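Local coordinates for protein transcriptional regulator, IclR family (Ruegeria sp. TM1040, PDB 3R4K) that probably binds DNA through a helix-turn-helix domain and regulates transcription as a member of the IclR family, with a GAF-like C-terminal domain that probably senses a ligand, at residues V151-L159 with P170-R181; T160-T168 with S188-V196. One frame throughout, in Å; residues are numbered along the deposited sequence. Where two conformers were deposited one is given.

Contact 1 (V151-L159 with P170-R181)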
ATOM      1  N   VAL A 151      10.893   2.594  22.030  1.00 75.23           N
ATOM      2  CA  VAL A 151      11.556   1.699  22.987  1.00 76.34           C
ATOM      3  C   VAL A 151      11.678   2.418  24.337  1.00 85.94           C
ATOM      4  O   VAL A 151      11.378   1.814  25.371  1.00 86.65           O
ATOM      5  CB  VAL A 151      12.929   1.223  22.445  1.00 79.93           C
ATOM      6  CG1 VAL A 151      13.669   0.361  23.469  1.00 81.29           C
ATOM      7  CG2 VAL A 151      12.773   0.478  21.118  1.00 75.80           C
ATOM      8  N   ASP A 152      12.081   3.717  24.315  1.00 86.60           N
ATOM      9  CA  ASP A 152      12.233   4.569  25.505  1.00 91.53           C
ATOM     10  C   ASP A 152      10.908   4.692  26.265  1.00 95.28           C
ATOM     11  O   ASP A 152      10.893   4.544  27.486  1.00 97.53           O
ATOM     12  CB  ASP A 152      12.758   5.970  25.121  1.00 96.34           C
ATOM     13  CG  ASP A 152      14.237   6.059  24.766  1.00110.96           C
ATOM     14  OD1 ASP A 152      14.983   5.091  25.053  1.00112.89           O
ATOM     15  OD2 ASP A 152      14.650   7.096  24.199  1.00117.28           O
ATOM     16  N   ALA A 153       9.800   4.916  25.528  1.00 88.82           N
ATOM     17  CA  ALA A 153       8.445   5.043  26.058  1.00 88.30           C
ATOM     18  C   ALA A 153       7.991   3.746  26.743  1.00 91.48           C
ATOM     19  O   ALA A 153       7.542   3.793  27.887  1.00 94.68           O
ATOM     20  CB  ALA A 153       7.488   5.414  24.935  1.00 86.30           C
ATOM     21  N   VAL A 154       8.143   2.598  26.057  1.00 83.99           N
ATOM     22  CA  VAL A 154       7.772   1.257  26.525  1.00 81.60           C
ATOM     23  C   VAL A 154       8.540   0.896  27.819  1.00 90.30           C
ATOM     24  O   VAL A 154       7.941   0.377  28.767  1.00 89.41           O
ATOM     25  CB  VAL A 154       8.013   0.221  25.391  1.00 80.51           C
ATOM     26  CG1 VAL A 154       8.052  -1.215  25.919  1.00 78.71           C
ATOM     27  CG2 VAL A 154       6.974   0.373  24.286  1.00 77.11           C
ATOM     28  N   LEU A 155       9.846   1.212  27.866  1.00 91.93           N
ATOM     29  CA  LEU A 155      10.710   0.897  29.009  1.00 95.78           C
ATOM     30  C   LEU A 155      10.616   1.909  30.164  1.00105.57           C
ATOM     31  O   LEU A 155      11.014   1.566  31.282  1.00106.97           O
ATOM     32  CB  LEU A 155      12.170   0.730  28.558  1.00 96.67           C
ATOM     33  CG  LEU A 155      12.445  -0.532  27.727  1.00 97.59           C
ATOM     34  CD1 LEU A 155      13.822  -0.524  27.190  1.00 98.48           C
ATOM     35  CD2 LEU A 155      12.223  -1.806  28.536  1.00 99.66           C
ATOM     36  N   ALA A 156      10.078   3.124  29.918  1.00105.65           N
ATOM     37  CA  ALA A 156       9.897   4.128  30.976  1.00111.28           C
ATOM     38  C   ALA A 156       8.702   3.736  31.857  1.00117.66           C
ATOM     39  O   ALA A 156       8.759   3.873  33.084  1.00120.98           O
ATOM     40  CB  ALA A 156       9.693   5.509  30.374  1.00113.21           C
ATOM     41  N   ALA A 157       7.633   3.221  31.217  1.00111.81           N
ATOM     42  CA  ALA A 157       6.424   2.743  31.879  1.00111.45           C
ATOM     43  C   ALA A 157       6.729   1.450  32.648  1.00116.29           C
ATOM     44  O   ALA A 157       7.374   0.567  32.070  1.00113.73           O
ATOM     45  CB  ALA A 157       5.325   2.500  30.846  1.00107.98           C
ATOM     46  N   PRO A 158       6.303   1.316  33.939  1.00115.55           N
ATOM     47  CA  PRO A 158       6.584   0.078  34.697  1.00114.55           C
ATOM     48  C   PRO A 158       6.179  -1.189  33.941  1.00112.27           C
ATOM     49  O   PRO A 158       5.133  -1.228  33.282  1.00109.48           O
ATOM     50  CB  PRO A 158       5.767   0.254  35.977  1.00119.00           C
ATOM     51  CG  PRO A 158       5.706   1.730  36.166  1.00127.53           C
ATOM     52  CD  PRO A 158       5.552   2.280  34.772  1.00120.63           C
ATOM     53  N   LEU A 159       7.066  -2.196  33.989  1.00106.22           N
ATOM     54  CA  LEU A 159       6.915  -3.464  33.292  1.00100.86           C
ATOM     55  C   LEU A 159       6.269  -4.496  34.201  1.00104.76           C
ATOM     56  O   LEU A 159       6.818  -4.838  35.254  1.00106.72           O
ATOM     57  CB  LEU A 159       8.276  -3.954  32.773  1.00100.20           C
ATOM     58  CG  LEU A 159       9.060  -2.952  31.934  1.00105.18           C
ATOM     59  CD1 LEU A 159      10.504  -3.346  31.830  1.00106.62           C
ATOM     60  CD2 LEU A 159       8.437  -2.750  30.562  1.00102.89           C
ATOM     61  N   PRO A 170      14.624  -2.931  32.997  1.00104.39           N
ATOM     62  CA  PRO A 170      14.709  -2.308  31.661  1.00101.54           C
ATOM     63  C   PRO A 170      16.090  -2.439  31.014  1.00104.70           C
ATOM     64  O   PRO A 170      16.163  -2.542  29.790  1.00101.87           O
ATOM     65  CB  PRO A 170      14.361  -0.840  31.922  1.00105.71           C
ATOM     66  CG  PRO A 170      13.664  -0.829  33.240  1.00112.36           C
ATOM     67  CD  PRO A 170      14.288  -1.929  34.029  1.00109.32           C
ATOM     68  N   ALA A 171      17.168  -2.462  31.828  1.00103.89           N
ATOM     69  CA  ALA A 171      18.553  -2.629  31.373  1.00104.80           C
ATOM     70  C   ALA A 171      18.753  -4.014  30.763  1.00103.60           C
ATOM     71  O   ALA A 171      19.444  -4.149  29.743  1.00101.45           O
ATOM     72  CB  ALA A 171      19.514  -2.427  32.535  1.00111.13           C
ATOM     73  N   ALA A 172      18.124  -5.039  31.380  1.00 97.87           N
ATOM     74  CA  ALA A 172      18.169  -6.421  30.916  1.00 94.52           C
ATOM     75  C   ALA A 172      17.393  -6.579  29.610  1.00 92.57           C
ATOM     76  O   ALA A 172      17.829  -7.336  28.735  1.00 90.79           O
ATOM     77  CB  ALA A 172      17.613  -7.344  31.978  1.00 95.31           C
ATOM     78  N   ILE A 173      16.278  -5.828  29.455  1.00 86.99           N
ATOM     79  CA  ILE A 173      15.452  -5.851  28.240  1.00 83.08           C
ATOM     80  C   ILE A 173      16.236  -5.191  27.097  1.00 86.23           C
ATOM     81  O   ILE A 173      16.254  -5.725  25.988  1.00 82.58           O
ATOM     82  CB  ILE A 173      14.047  -5.211  28.473  1.00 85.03           C
ATOM     83  CG1 ILE A 173      13.228  -6.073  29.458  1.00 85.10           C
ATOM     84  CG2 ILE A 173      13.271  -5.035  27.156  1.00 81.84           C
ATOM     85  CD1 ILE A 173      12.474  -5.374  30.276  1.00 94.31           C
ATOM     86  N   ARG A 174      16.918  -4.064  27.379  1.00 86.67           N
ATOM     87  CA  ARG A 174      17.751  -3.344  26.403  1.00 86.86           C
ATOM     88  C   ARG A 174      18.926  -4.217  25.922  1.00 92.25           C
ATOM     89  O   ARG A 174      19.298  -4.155  24.749  1.00 90.06           O
ATOM     90  CB  ARG A 174      18.273  -2.034  26.995  1.00 89.73           C
ATOM     91  CG  ARG A 174      17.208  -0.959  27.096  1.00 94.25           C
ATOM     92  CD  ARG A 174      17.807   0.387  27.434  1.00 98.77           C
ATOM     93  NE  ARG A 174      16.787   1.408  27.670  1.00101.98           N
ATOM     94  CZ  ARG A 174      16.220   2.149  26.721  1.00115.38           C
ATOM     95  NH1 ARG A 174      16.541   1.967  25.441  1.00 90.30           N
ATOM     96  NH2 ARG A 174      15.317   3.067  27.041  1.00109.19           N
ATOM     97  N   ALA A 175      19.482  -5.048  26.828  1.00 92.54           N
ATOM     98  CA  ALA A 175      20.574  -5.976  26.527  1.00 93.83           C
ATOM     99  C   ALA A 175      20.079  -7.078  25.578  1.00 93.63           C
ATOM    100  O   ALA A 175      20.777  -7.425  24.617  1.00 93.39           O
ATOM    101  CB  ALA A 175      21.114  -6.578  27.818  1.00 98.06           C
ATOM    102  N   GLU A 176      18.848  -7.572  25.824  1.00 86.45           N
ATOM    103  CA  GLU A 176      18.188  -8.587  25.007  1.00 82.25           C
ATOM    104  C   GLU A 176      17.851  -8.018  23.615  1.00 80.35           C
ATOM    105  O   GLU A 176      18.165  -8.668  22.619  1.00 77.64           O
ATOM    106  CB  GLU A 176      16.926  -9.126  25.725  1.00 81.93           C
ATOM    107  CG  GLU A 176      16.532 -10.548  25.325  1.00 93.30           C
ATOM    108  CD  GLU A 176      17.510 -11.684  25.596  1.00120.37           C
ATOM    109  OE1 GLU A 176      18.334 -11.575  26.536  1.00110.98           O
ATOM    110  OE2 GLU A 176      17.427 -12.702  24.869  1.00117.27           O
ATOM    111  N   ILE A 177      17.297  -6.779  23.564  1.00 76.06           N
ATOM    112  CA  ILE A 177      16.974  -6.023  22.341  1.00 73.69           C
ATOM    113  C   ILE A 177      18.202  -5.965  21.425  1.00 78.50           C
ATOM    114  O   ILE A 177      18.080  -6.239  20.229  1.00 77.48           O
ATOM    115  CB  ILE A 177      16.450  -4.598  22.700  1.00 77.69           C
ATOM    116  CG1 ILE A 177      14.975  -4.640  23.128  1.00 76.96           C
ATOM    117  CG2 ILE A 177      16.666  -3.573  21.580  1.00 77.25           C
ATOM    118  CD1 ILE A 177      14.452  -3.317  23.535  1.00 87.22           C
ATOM    119  N   ALA A 178      19.376  -5.625  21.989  1.00 77.15           N
ATOM    120  CA  ALA A 178      20.624  -5.487  21.246  1.00 78.28           C
ATOM    121  C   ALA A 178      21.048  -6.811  20.616  1.00 80.84           C
ATOM    122  O   ALA A 178      21.523  -6.821  19.474  1.00 79.95           O
ATOM    123  CB  ALA A 178      21.718  -4.947  22.151  1.00 83.81           C
ATOM    124  N   GLU A 179      20.822  -7.926  21.332  1.00 77.22           N
ATOM    125  CA  GLU A 179      21.157  -9.266  20.847  1.00 76.51           C
ATOM    126  C   GLU A 179      20.214  -9.693  19.691  1.00 75.65           C
ATOM    127  O   GLU A 179      20.678 -10.327  18.734  1.00 73.58           O
ATOM    128  CB  GLU A 179      21.135 -10.284  22.015  1.00 79.20           C
ATOM    129  CG  GLU A 179      21.883 -11.589  21.740  1.00 88.38           C
ATOM    130  CD  GLU A 179      23.333 -11.585  21.261  1.00111.06           C
ATOM    131  OE1 GLU A 179      23.999 -10.520  21.248  1.00 93.43           O
ATOM    132  OE2 GLU A 179      23.800 -12.681  20.879  1.00111.60           O
ATOM    133  N   VAL A 180      18.911  -9.304  19.771  1.00 70.55           N
ATOM    134  CA  VAL A 180      17.900  -9.608  18.748  1.00 67.19           C
ATOM    135  C   VAL A 180      18.200  -8.774  17.479  1.00 69.57           C
ATOM    136  O   VAL A 180      18.133  -9.326  16.374  1.00 67.64           O
ATOM    137  CB  VAL A 180      16.408  -9.535  19.221  1.00 69.61           C
ATOM    138  CG1 VAL A 180      16.123  -8.566  20.340  1.00 71.31           C
ATOM    139  CG2 VAL A 180      15.408  -9.427  18.070  1.00 65.94           C
ATOM    140  N   ARG A 181      18.572  -7.473  17.651  1.00 66.61           N
ATOM    141  CA  ARG A 181      18.962  -6.550  16.576  0.50 65.75           C
ATOM    142  C   ARG A 181      20.117  -7.141  15.769  1.00 70.69           C
ATOM    143  O   ARG A 181      20.145  -7.056  14.540  1.00 69.16           O
ATOM    144  CB  ARG A 181      19.404  -5.191  17.167  0.50 67.92           C
ATOM    145  CG  ARG A 181      18.279  -4.276  17.626  0.50 74.12           C
ATOM    146  CD  ARG A 181      18.760  -2.869  17.981  0.50 80.86           C
ATOM    147  NE  ARG A 181      17.701  -2.060  18.600  0.50 79.18           N
ATOM    148  CZ  ARG A 181      17.335  -0.845  18.197  0.50 84.53           C
ATOM    149  NH1 ARG A 181      17.928  -0.275  17.155  0.50 69.55           N
ATOM    150  NH2 ARG A 181      16.357  -0.200  18.821  0.50 65.04           N
TER

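Contact 2 (T160-T168 with S188-V196)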
ATOM      1  N   THR A 160       5.075  -4.968  33.795  1.00 98.48           N
ATOM      2  CA  THR A 160       4.272  -5.943  34.531  1.00 97.28           C
ATOM      3  C   THR A 160       4.882  -7.332  34.437  1.00 99.11           C
ATOM      4  O   THR A 160       5.270  -7.764  33.349  1.00 96.30           O
ATOM      5  CB  THR A 160       2.817  -5.975  34.014  1.00104.72           C
ATOM      6  OG1 THR A 160       2.427  -4.688  33.534  1.00107.87           O
ATOM      7  CG2 THR A 160       1.827  -6.468  35.069  1.00103.59           C
ATOM      8  N   ALA A 161       4.940  -8.041  35.574  1.00 97.26           N
ATOM      9  CA  ALA A 161       5.426  -9.415  35.626  1.00 95.70           C
ATOM     10  C   ALA A 161       4.222 -10.351  35.578  1.00 96.30           C
ATOM     11  O   ALA A 161       3.536 -10.542  36.586  1.00 96.89           O
ATOM     12  CB  ALA A 161       6.269  -9.650  36.872  1.00 99.87           C
ATOM     13  N   ARG A 162       3.920 -10.864  34.371  1.00 89.31           N
ATOM     14  CA  ARG A 162       2.797 -11.770  34.117  1.00 86.10           C
ATOM     15  C   ARG A 162       3.039 -13.114  34.809  1.00 89.94           C
ATOM     16  O   ARG A 162       2.108 -13.708  35.360  1.00 88.72           O
ATOM     17  CB  ARG A 162       2.611 -11.954  32.605  1.00 81.60           C
ATOM     18  CG  ARG A 162       1.208 -12.338  32.199  1.00 84.57           C
ATOM     19  CD  ARG A 162       1.091 -12.259  30.698  1.00 87.46           C
ATOM     20  NE  ARG A 162       0.266 -13.342  30.163  1.00 82.82           N
ATOM     21  CZ  ARG A 162      -0.969 -13.185  29.707  1.00 89.71           C
ATOM     22  NH1 ARG A 162      -1.531 -11.982  29.691  1.00 84.86           N
ATOM     23  NH2 ARG A 162      -1.648 -14.224  29.246  1.00 64.50           N
ATOM     24  N   THR A 163       4.301 -13.576  34.771  1.00 87.10           N
ATOM     25  CA  THR A 163       4.779 -14.818  35.378  1.00 87.20           C
ATOM     26  C   THR A 163       5.999 -14.491  36.271  1.00 94.50           C
ATOM     27  O   THR A 163       6.582 -13.411  36.103  1.00 95.96           O
ATOM     28  CB  THR A 163       5.135 -15.869  34.282  1.00 93.35           C
ATOM     29  OG1 THR A 163       6.405 -15.564  33.713  1.00 96.01           O
ATOM     30  CG2 THR A 163       4.063 -16.018  33.192  1.00 85.95           C
ATOM     31  N   PRO A 164       6.468 -15.398  37.170  1.00 92.04           N
ATOM     32  CA  PRO A 164       7.679 -15.081  37.960  1.00 95.21           C
ATOM     33  C   PRO A 164       8.968 -15.020  37.110  1.00 98.04           C
ATOM     34  O   PRO A 164       9.999 -14.578  37.605  1.00100.65           O
ATOM     35  CB  PRO A 164       7.752 -16.229  38.981  1.00 97.89           C
ATOM     36  CG  PRO A 164       6.435 -16.919  38.915  1.00 99.16           C
ATOM     37  CD  PRO A 164       5.941 -16.731  37.525  1.00 91.89           C
ATOM     38  N   GLN A 165       8.908 -15.464  35.834  1.00 90.70           N
ATOM     39  CA  GLN A 165      10.043 -15.504  34.902  1.00 90.04           C
ATOM     40  C   GLN A 165      10.124 -14.242  34.018  1.00 90.54           C
ATOM     41  O   GLN A 165      11.133 -14.074  33.330  1.00 89.93           O
ATOM     42  CB  GLN A 165       9.977 -16.757  33.990  1.00 88.78           C
ATOM     43  CG  GLN A 165      10.154 -18.120  34.660  1.00109.13           C
ATOM     44  CD  GLN A 165       9.258 -18.391  35.839  1.00133.36           C
ATOM     45  OE1 GLN A 165       8.042 -18.579  35.705  1.00127.08           O
ATOM     46  NE2 GLN A 165       9.837 -18.353  37.031  1.00129.23           N
ATOM     47  N   THR A 166       9.075 -13.369  34.019  1.00 84.79           N
ATOM     48  CA  THR A 166       9.020 -12.148  33.197  1.00 83.55           C
ATOM     49  C   THR A 166      10.137 -11.183  33.560  1.00 91.68           C
ATOM     50  O   THR A 166      10.346 -10.887  34.744  1.00 95.47           O
ATOM     51  CB  THR A 166       7.666 -11.416  33.321  1.00 86.13           C
ATOM     52  OG1 THR A 166       6.581 -12.339  33.319  1.00 80.29           O
ATOM     53  CG2 THR A 166       7.455 -10.380  32.222  1.00 83.12           C
ATOM     54  N   GLN A 167      10.802 -10.636  32.529  1.00 86.82           N
ATOM     55  CA  GLN A 167      11.869  -9.664  32.721  1.00 89.64           C
ATOM     56  C   GLN A 167      11.295  -8.286  33.088  1.00 95.71           C
ATOM     57  O   GLN A 167      10.554  -7.693  32.299  1.00 93.01           O
ATOM     58  CB  GLN A 167      12.781  -9.573  31.486  1.00 89.68           C
ATOM     59  CG  GLN A 167      14.218 -10.039  31.746  1.00 88.49           C
ATOM     60  CD  GLN A 167      14.884  -9.343  32.916  1.00102.46           C
ATOM     61  OE1 GLN A 167      14.601  -8.182  33.237  1.00 98.55           O
ATOM     62  NE2 GLN A 167      15.804 -10.035  33.576  1.00 94.29           N
ATOM     63  N   THR A 168      11.635  -7.797  34.299  1.00 96.27           N
ATOM     64  CA  THR A 168      11.189  -6.515  34.855  1.00 98.64           C
ATOM     65  C   THR A 168      12.297  -5.420  34.751  1.00106.81           C
ATOM     66  O   THR A 168      11.975  -4.228  34.800  1.00107.96           O
ATOM     67  CB  THR A 168      10.756  -6.709  36.328  1.00109.58           C
ATOM     68  OG1 THR A 168      10.304  -8.047  36.533  1.00109.92           O
ATOM     69  CG2 THR A 168       9.673  -5.734  36.766  1.00107.10           C
ATOM     70  N   SER A 188      12.243 -16.272  24.044  1.00 56.18           N
ATOM     71  CA  SER A 188      11.665 -15.980  25.361  1.00 56.69           C
ATOM     72  C   SER A 188      11.111 -17.249  25.984  1.00 61.70           C
ATOM     73  O   SER A 188      10.330 -17.963  25.354  1.00 59.61           O
ATOM     74  CB  SER A 188      10.583 -14.908  25.274  1.00 57.74           C
ATOM     75  OG  SER A 188       9.990 -14.649  26.536  1.00 64.31           O
ATOM     76  N   ILE A 189      11.537 -17.534  27.221  1.00 61.30           N
ATOM     77  CA  ILE A 189      11.123 -18.712  27.966  1.00 61.39           C
ATOM     78  C   ILE A 189      10.286 -18.274  29.163  1.00 67.44           C
ATOM     79  O   ILE A 189      10.790 -17.641  30.090  1.00 68.85           O
ATOM     80  CB  ILE A 189      12.325 -19.606  28.372  1.00 67.39           C
ATOM     81  CG1 ILE A 189      13.236 -19.902  27.154  1.00 68.84           C
ATOM     82  CG2 ILE A 189      11.836 -20.904  29.012  1.00 67.02           C
ATOM     83  CD1 ILE A 189      14.701 -20.193  27.481  1.00 84.02           C
ATOM     84  N   GLY A 190       9.000 -18.596  29.084  1.00 65.05           N
ATOM     85  CA  GLY A 190       7.993 -18.357  30.109  1.00 66.10           C
ATOM     86  C   GLY A 190       7.820 -16.964  30.684  1.00 74.13           C
ATOM     87  O   GLY A 190       7.525 -16.842  31.877  1.00 75.93           O
ATOM     88  N   GLY A 191       7.958 -15.928  29.844  1.00 71.26           N
ATOM     89  CA  GLY A 191       7.782 -14.527  30.231  1.00 72.51           C
ATOM     90  C   GLY A 191       6.341 -14.047  30.133  1.00 75.53           C
ATOM     91  O   GLY A 191       5.955 -13.088  30.805  1.00 77.55           O
ATOM     92  N   PHE A 192       5.543 -14.701  29.262  1.00 68.69           N
ATOM     93  CA  PHE A 192       4.120 -14.419  29.029  1.00 66.49           C
ATOM     94  C   PHE A 192       3.262 -15.540  29.636  1.00 67.82           C
ATOM     95  O   PHE A 192       2.261 -15.284  30.312  1.00 66.93           O
ATOM     96  CB  PHE A 192       3.852 -14.289  27.524  1.00 66.30           C
ATOM     97  CG  PHE A 192       2.503 -13.728  27.135  1.00 66.54           C
ATOM     98  CD1 PHE A 192       2.224 -12.366  27.286  1.00 70.59           C
ATOM     99  CD2 PHE A 192       1.533 -14.545  26.558  1.00 66.29           C
ATOM    100  CE1 PHE A 192       0.986 -11.843  26.908  1.00 70.55           C
ATOM    101  CE2 PHE A 192       0.296 -14.019  26.163  1.00 68.13           C
ATOM    102  CZ  PHE A 192       0.028 -12.672  26.346  1.00 67.72           C
ATOM    103  N   GLU A 193       3.676 -16.786  29.392  1.00 62.57           N
ATOM    104  CA  GLU A 193       3.035 -17.994  29.893  1.00 60.88           C
ATOM    105  C   GLU A 193       4.125 -18.924  30.387  1.00 62.67           C
ATOM    106  O   GLU A 193       5.104 -19.157  29.661  1.00 60.10           O
ATOM    107  CB  GLU A 193       2.185 -18.672  28.796  1.00 59.84           C
ATOM    108  CG  GLU A 193       0.986 -17.870  28.303  1.00 70.89           C
ATOM    109  CD  GLU A 193      -0.292 -17.920  29.120  1.00 90.95           C
ATOM    110  OE1 GLU A 193      -0.329 -18.613  30.165  1.00 74.51           O
ATOM    111  OE2 GLU A 193      -1.277 -17.277  28.688  1.00 88.74           O
ATOM    112  N   ALA A 194       3.970 -19.444  31.627  1.00 59.69           N
ATOM    113  CA  ALA A 194       4.948 -20.373  32.192  1.00 60.77           C
ATOM    114  C   ALA A 194       5.008 -21.679  31.370  1.00 62.60           C
ATOM    115  O   ALA A 194       3.969 -22.169  30.890  1.00 60.07           O
ATOM    116  CB  ALA A 194       4.628 -20.676  33.646  1.00 62.78           C
ATOM    117  N   GLU A 195       6.240 -22.207  31.181  1.00 59.17           N
ATOM    118  CA  GLU A 195       6.572 -23.452  30.461  1.00 57.72           C
ATOM    119  C   GLU A 195       6.287 -23.358  28.936  1.00 58.10           C
ATOM    120  O   GLU A 195       6.063 -24.379  28.260  1.00 57.73           O
ATOM    121  CB  GLU A 195       5.887 -24.694  31.088  1.00 58.84           C
ATOM    122  CG  GLU A 195       6.078 -24.873  32.599  1.00 74.80           C
ATOM    123  CD  GLU A 195       7.456 -24.603  33.185  1.00108.93           C
ATOM    124  OE1 GLU A 195       8.373 -25.433  32.975  1.00102.76           O
ATOM    125  OE2 GLU A 195       7.610 -23.569  33.876  1.00111.63           O
ATOM    126  N   VAL A 196       6.380 -22.136  28.387  1.00 51.50           N
ATOM    127  CA  VAL A 196       6.254 -21.918  26.950  1.00 47.84           C
ATOM    128  C   VAL A 196       7.563 -21.309  26.469  1.00 51.26           C
ATOM    129  O   VAL A 196       7.992 -20.282  27.002  1.00 51.70           O
ATOM    130  CB  VAL A 196       5.018 -21.078  26.539  1.00 48.29           C
ATOM    131  CG1 VAL A 196       4.989 -20.854  25.028  1.00 45.59           C
ATOM    132  CG2 VAL A 196       3.727 -21.749  27.000  1.00 46.99           C
TER
HETATM  133  O   HOH W   1       7.898 -20.805  33.140  1.00 55.07           O

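Contact 1 (V151-L159 with P170-R181)
Residues Val151-Leu159 and Pro170-Arg181 meet in an antiparallel helix-helix contact, apolar along its buried side and closed by a salt bridge on its outer side, in the C-terminal domain. The axes of helix segments 151-156 and 170-181 come within 10.7 Å, their N-to-C directions 146° apart. Leu155 is the wedge, its two methyls parting to different partners. The Leu155 and Ile173 side chains pass in opposite senses, with Leu155 CD2 3.7 Å from Ile173 CG2 and also meeting the ring of Pro170. Leu155 CD1 sits over one face of the Arg174 guanidinium, 3.5 Å above its plane. The Arg174 chain, extended from CG to NE, runs across this leucine to Asp152, where Arg174 NH2 donates to Asp152 OD1 at 2.9 Å on the anti side of the carboxylate. This is a single bond to one oxygen, with the planes 60° apart, and not a paired two-bond fork. Leu159 CD1 and Ile173 CD1 approach tip to tip, as do Val151 CG1 and Ile177 CD1, 3.8 Å apart. Leu140 and Leu143 of helix 137-143 extend the apolar side, touching Ile173 and Ile177 respectively. The pair forms a helical hairpin with a long loop connection, part of the helical layer beside the sheet of the GAF-like, profilin-like domain.

Contact 2 (T160-T168 with S188-V196)
The guanidinium of Arg162 lies flat on the ring of Phe192, their planes 2° apart, in a stacked cation-pi pair with CZ of Arg162 3.7 Å from the ring centroid. One guanidinium face thus rests on the ring, while the edge is engaged twice: Arg162 NE donates to the backbone O of Phe192 at 2.8 Å, close to the guanidinium plane, and Arg162 NH2 donates to Glu193 OE2 at 3.1 Å in a salt bridge. That carboxylate is met from above its own plane and stands at 76° to the guanidinium. A bend at chi3 (142°) turns the arginine end over the ring, and the two edge bonds limit its rotation there. Without the ring, as with an alanine in place of Phe192, the guanidinium would probably lose its stacking surface and be freer to tilt about its edge bonds.

Beside the stack, the Thr163-Thr166 type I turn meets the Gly190-Gly191 backbone. Thr163 OG1 donates to Gly190 O in the carbonyl plane, at a modelled 2.5 Å too short to be read as a measure of strength, and accepts from Gln165 N, forming an ST turn. Thr166 OG1 lies 2.7 Å from Gly191 O and accepts from Thr163 N at 3.0 Å. Gln165 CB packs on Gly190 O, and a water links Glu195 to Gln165, weakly on the glutamine side.

Phe192 also touches Glu129 and Leu131 of strand 129-131, and Thr166 touches His134. The contact therefore ties the loop between helices 148-156 and 170-183 to the 190-195 loop joining strands 186-189 and 196-204.

Both contacts lie in the IclR C-terminal domain, their centres about 15 Å apart, and their segments alternate along the chain: the 160-168 loop of contact 2 joins the two helices of contact 1. Contact 1 is the more apolar, with buried aliphatic residues inside and a single ion pair at its exposed margin. Contact 2 lies nearer the surface and is largely polar, relying on hydroxyl-to-carbonyl bonds and a stacked cation; its buried members include two glycines. They touch where Ile173 and Ala172 meet Gln167 and where Leu159 meets Thr168, and His134 packs against Leu159 and Ile173 in one and Thr166 in the other. Helix 170-183 leads directly into strand 186-189, and this run supplies the second segment of both contacts.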